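Tat pathway signal sequence domain protein (Parabacteroides merdae, PDB 4Q9A) is a putative GDSL-like lipase/acylhydrolase of the SGNH hydrolase clan that probably hydrolyses ester bonds. Local coordinates at residues 144-149 / 185-190; 122-127 / 173-178. All coordinates share one frame; numbering follows the deposited sequence.

Interaction 1 of 2, residues 144-149 / 185-190; sequences VLCEPF and VPFQSG
Cys146 and Val185 pair as neighbours in a parallel sheet, and the chain beyond them is tied to the start of helix 187-194 by the side chain of Glu147. Two backbone bonds set the register: Val185 N donates to Leu145 O, and Glu147 N gives its hydrogen to Val185 O at 2.8 Å, almost in line with the carbonyl. Followed outward, Glu147 begins with CB against Val185 O. With CG anti to the backbone N (chi1 -170°) and the chain extended beyond it, CD is carried across to CB of Gln188, the two side chains crossing at about a right angle. At the end, Glu147 OE1 accepts from Gln188 N at 3.0 Å, the donor lying above the carboxylate plane and the bond bent (138° at the hydrogen). The carboxylate thus takes up an N-H of the first helical turn, while OE2 forms a long, weak ion pair with Arg170. On the other side of the chain Phe187 reaches back to the strand: its CE2 lies 3.5 Å from Cys146 CB, with SG obliquely beside the ring, and Glu147 O meets the ring edge near CD2. Phe149 CD2 presses on Phe187 CB at 3.5 Å, the two ring planes standing at 83°. Gln188 OE1 sits 3.3 Å from Phe149 CA, whereas its NE2 is bonded to Thr150 O and Asp192 OD1. Within this chain 183-185 is an outermost strand, and 142-146 lies between it and strand 98-102. Helix 212-226 packs on Val144, Phe149 and Phe187, and helix 167-179 meets Leu145 and Pro148, so the strand ends lie between helices of this alpha/beta fold.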
# COMPACT_ATOMS: atom_id res chain seq x y z
N VAL A 144 16.63 -12.34 -2.04
CA VAL A 144 16.61 -10.90 -1.83
C VAL A 144 16.95 -10.74 -0.36
O VAL A 144 16.11 -11.02 0.49
CB VAL A 144 15.26 -10.20 -2.20
CG1 VAL A 144 15.39 -8.70 -2.10
CG2 VAL A 144 14.77 -10.60 -3.57
N LEU A 145 18.20 -10.38 -0.07
CA LEU A 145 18.67 -10.14 1.29
C LEU A 145 18.60 -8.63 1.55
O LEU A 145 19.15 -7.85 0.78
CB LEU A 145 20.08 -10.70 1.51
CG LEU A 145 20.54 -10.78 2.96
CD1 LEU A 145 19.73 -11.80 3.77
CD2 LEU A 145 22.01 -11.08 3.04
N CYS A 146 17.86 -8.24 2.61
CA CYS A 146 17.63 -6.84 2.98
C CYS A 146 18.59 -6.37 4.08
O CYS A 146 18.93 -7.14 4.99
CB CYS A 146 16.18 -6.66 3.42
SG CYS A 146 14.96 -7.09 2.16
N GLU A 147 18.98 -5.09 4.00
CA GLU A 147 19.88 -4.47 4.97
C GLU A 147 19.12 -4.16 6.28
O GLU A 147 18.15 -3.38 6.25
CB GLU A 147 20.52 -3.18 4.40
CG GLU A 147 21.63 -2.60 5.26
CD GLU A 147 22.29 -1.32 4.76
OE1 GLU A 147 21.59 -0.49 4.13
OE2 GLU A 147 23.50 -1.14 5.02
N PRO A 148 19.57 -4.71 7.45
CA PRO A 148 18.96 -4.31 8.74
C PRO A 148 19.27 -2.82 8.99
O PRO A 148 20.32 -2.34 8.54
CB PRO A 148 19.61 -5.24 9.76
CG PRO A 148 20.89 -5.64 9.14
CD PRO A 148 20.73 -5.60 7.66
N PHE A 149 18.34 -2.06 9.60
CA PHE A 149 18.48 -0.60 9.73
C PHE A 149 17.94 -0.01 11.02
O PHE A 149 17.18 -0.66 11.74
CB PHE A 149 17.71 0.06 8.55
CG PHE A 149 16.24 -0.32 8.53
CD1 PHE A 149 15.30 0.40 9.27
CD2 PHE A 149 15.80 -1.44 7.83
CE1 PHE A 149 13.96 -0.00 9.31
CE2 PHE A 149 14.46 -1.83 7.86
CZ PHE A 149 13.55 -1.11 8.60
N VAL A 185 18.96 -5.12 -0.68
CA VAL A 185 18.15 -3.91 -0.55
C VAL A 185 18.82 -3.04 0.54
O VAL A 185 18.88 -3.45 1.71
CB VAL A 185 16.63 -4.15 -0.30
CG1 VAL A 185 15.84 -2.89 -0.62
CG2 VAL A 185 16.09 -5.32 -1.12
N PRO A 186 19.43 -1.87 0.17
CA PRO A 186 20.15 -1.06 1.17
C PRO A 186 19.25 -0.06 1.90
O PRO A 186 19.36 1.16 1.69
CB PRO A 186 21.22 -0.37 0.32
CG PRO A 186 20.61 -0.26 -1.05
CD PRO A 186 19.50 -1.25 -1.17
N PHE A 187 18.39 -0.59 2.77
CA PHE A 187 17.40 0.19 3.52
C PHE A 187 18.00 1.36 4.29
O PHE A 187 17.40 2.43 4.28
CB PHE A 187 16.61 -0.71 4.46
CG PHE A 187 15.59 -1.62 3.81
CD1 PHE A 187 14.84 -1.19 2.72
CD2 PHE A 187 15.31 -2.87 4.34
CE1 PHE A 187 13.86 -2.00 2.16
CE2 PHE A 187 14.34 -3.69 3.77
CZ PHE A 187 13.61 -3.25 2.69
N GLN A 188 19.19 1.19 4.91
CA GLN A 188 19.84 2.26 5.68
C GLN A 188 20.07 3.51 4.82
O GLN A 188 19.68 4.60 5.26
CB GLN A 188 21.15 1.77 6.33
CG GLN A 188 21.66 2.63 7.49
CD GLN A 188 20.73 2.67 8.69
OE1 GLN A 188 20.74 1.80 9.57
NE2 GLN A 188 19.93 3.73 8.76
N SER A 189 20.63 3.36 3.60
CA SER A 189 20.90 4.47 2.67
C SER A 189 19.64 5.26 2.37
O SER A 189 19.68 6.50 2.35
CB SER A 189 21.46 3.93 1.36
OG SER A 189 22.45 2.95 1.64
N GLY A 190 18.52 4.52 2.19
CA GLY A 190 17.22 5.10 1.92
C GLY A 190 16.71 5.91 3.08
O GLY A 190 16.23 7.03 2.90

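Interaction 2 of 2, residues 122-127 / 173-178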
# COMPACT_ATOMS: atom_id res chain seq x y z
N THR A 122 28.04 -14.37 15.87
CA THR A 122 26.88 -15.27 15.96
C THR A 122 26.01 -15.07 14.74
O THR A 122 25.79 -16.01 13.98
CB THR A 122 26.07 -15.04 17.25
OG1 THR A 122 26.95 -14.98 18.36
CG2 THR A 122 25.04 -16.10 17.48
N TYR A 123 25.59 -13.81 14.52
CA TYR A 123 24.73 -13.33 13.45
C TYR A 123 25.27 -13.72 12.05
O TYR A 123 24.55 -14.35 11.28
CB TYR A 123 24.54 -11.80 13.59
CG TYR A 123 23.81 -11.16 12.43
CD1 TYR A 123 22.45 -11.35 12.24
CD2 TYR A 123 24.49 -10.35 11.51
CE1 TYR A 123 21.79 -10.80 11.15
CE2 TYR A 123 23.82 -9.76 10.44
CZ TYR A 123 22.47 -9.99 10.26
OH TYR A 123 21.79 -9.39 9.22
N GLU A 124 26.53 -13.34 11.74
CA GLU A 124 27.16 -13.61 10.44
C GLU A 124 27.32 -15.12 10.18
O GLU A 124 27.04 -15.56 9.08
CB GLU A 124 28.52 -12.88 10.30
CG GLU A 124 29.00 -12.79 8.86
CD GLU A 124 30.40 -12.24 8.68
OE1 GLU A 124 30.57 -11.01 8.78
OE2 GLU A 124 31.32 -13.04 8.39
N ASN A 125 27.72 -15.89 11.19
CA ASN A 125 27.86 -17.34 11.02
C ASN A 125 26.51 -18.03 10.82
O ASN A 125 26.39 -18.87 9.93
CB ASN A 125 28.60 -17.95 12.20
CG ASN A 125 30.05 -17.57 12.26
OD1 ASN A 125 30.77 -17.59 11.25
ND2 ASN A 125 30.51 -17.22 13.44
N ASP A 126 25.51 -17.65 11.62
CA ASP A 126 24.15 -18.21 11.57
C ASP A 126 23.46 -17.91 10.23
O ASP A 126 22.81 -18.81 9.66
CB ASP A 126 23.29 -17.71 12.74
CG ASP A 126 23.58 -18.35 14.10
OD1 ASP A 126 24.62 -19.05 14.23
OD2 ASP A 126 22.78 -18.13 15.04
N LEU A 127 23.63 -16.66 9.71
CA LEU A 127 23.04 -16.23 8.44
C LEU A 127 23.71 -16.96 7.27
O LEU A 127 23.02 -17.45 6.37
CB LEU A 127 23.12 -14.70 8.28
CG LEU A 127 22.14 -14.00 7.29
CD1 LEU A 127 20.73 -14.62 7.31
CD2 LEU A 127 22.04 -12.53 7.60
N ALA A 173 25.48 -8.35 6.62
CA ALA A 173 24.37 -8.59 5.69
C ALA A 173 24.84 -8.36 4.25
O ALA A 173 24.59 -9.22 3.40
CB ALA A 173 23.19 -7.69 6.02
N ARG A 174 25.61 -7.26 4.01
CA ARG A 174 26.14 -6.95 2.68
C ARG A 174 27.16 -7.98 2.23
O ARG A 174 27.06 -8.44 1.08
CB ARG A 174 26.75 -5.54 2.63
CG ARG A 174 27.15 -5.12 1.22
CD ARG A 174 27.76 -3.74 1.16
NE ARG A 174 26.80 -2.68 1.46
CZ ARG A 174 25.93 -2.17 0.58
NH1 ARG A 174 25.89 -2.63 -0.67
NH2 ARG A 174 25.09 -1.20 0.95
N LYS A 175 28.12 -8.35 3.11
CA LYS A 175 29.20 -9.32 2.84
C LYS A 175 28.61 -10.66 2.38
O LYS A 175 29.14 -11.29 1.45
CB LYS A 175 30.05 -9.51 4.11
CG LYS A 175 31.23 -10.48 3.99
CD LYS A 175 31.89 -10.69 5.37
CE LYS A 175 33.04 -11.66 5.36
NZ LYS A 175 33.60 -11.86 6.73
N LEU A 176 27.49 -11.07 3.01
CA LEU A 176 26.85 -12.32 2.72
C LEU A 176 26.05 -12.25 1.43
O LEU A 176 26.01 -13.24 0.70
CB LEU A 176 25.99 -12.76 3.90
CG LEU A 176 26.81 -13.22 5.11
CD1 LEU A 176 25.98 -13.21 6.36
CD2 LEU A 176 27.48 -14.61 4.87
N SER A 177 25.47 -11.08 1.11
CA SER A 177 24.75 -10.90 -0.16
C SER A 177 25.75 -11.08 -1.32
O SER A 177 25.39 -11.64 -2.35
CB SER A 177 24.05 -9.54 -0.23
OG SER A 177 24.93 -8.51 -0.61
N GLU A 178 27.01 -10.66 -1.10
CA GLU A 178 28.09 -10.78 -2.08
C GLU A 178 28.51 -12.26 -2.21
O GLU A 178 28.56 -12.77 -3.34
CB GLU A 178 29.31 -9.90 -1.69
CG GLU A 178 29.09 -8.40 -1.84
CD GLU A 178 29.87 -7.49 -0.91
OE1 GLU A 178 30.82 -7.96 -0.24
OE2 GLU A 178 29.53 -6.28 -0.85
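Helices 122-127 and 173-178 run in nearly the same direction, their axes 10.4 Å apart at closest approach and crossing at -23°. Glu124 and Leu176 carry most of the contact. Leu176 CD1 packs against helix 122-127, 3.7 Å from Glu124 O and 3.8 Å from Leu127 CB, and also touches Glu124 CG. Toward the surface the Glu124 side chain, CG anti to the backbone N (chi1 -163°), crosses the extended Lys175 at about a right angle. Lys175 NZ donates to Glu124 OE2 at 3.1 Å, on the syn side and tilted 24° out of the carboxylate plane, in a salt bridge; OE2 is shared with Arg128, and OE1 is held by Ser172 OG. Replacing Glu124 with an alanine would probably leave Lys175 and Arg128 without their shared negative partner and uncover part of Leu176. Deeper in, Tyr123 OH lies 3.9 Å from Ala173 CB, its hydroxyl being hydrogen-bonded to Ile103 O. The pattern, an apolar inner side under a charged outer rim, joins two near-parallel helices that follow successive strands, as expected of the three-layer alpha/beta/alpha fold of SGNH hydrolases.

Overall arrangement
The centres of the two interactions lie about 13 Å apart, and helix 167-179 connects them: on one side it packs against helix 120-137, on the other it rests on the strand end at 144-149. Leu145 CD2 approaches Ala173 O at 3.2 Å, and Pro148 CD lies 3.6 Å from Ala173 CB. Pro148 CG reaches Tyr123 OH at 3.9 Å, which brings all three elements together. Along the chain their segments alternate. Interaction 1 joins the sheet end to the start of helix 187-194, interaction 2 lies in the helical layer covering one face. Ser28, phosphoserine in this structure and probably the nucleophile of the Gly-Asp-Ser motif, follows strand 21-26; neither interaction includes it.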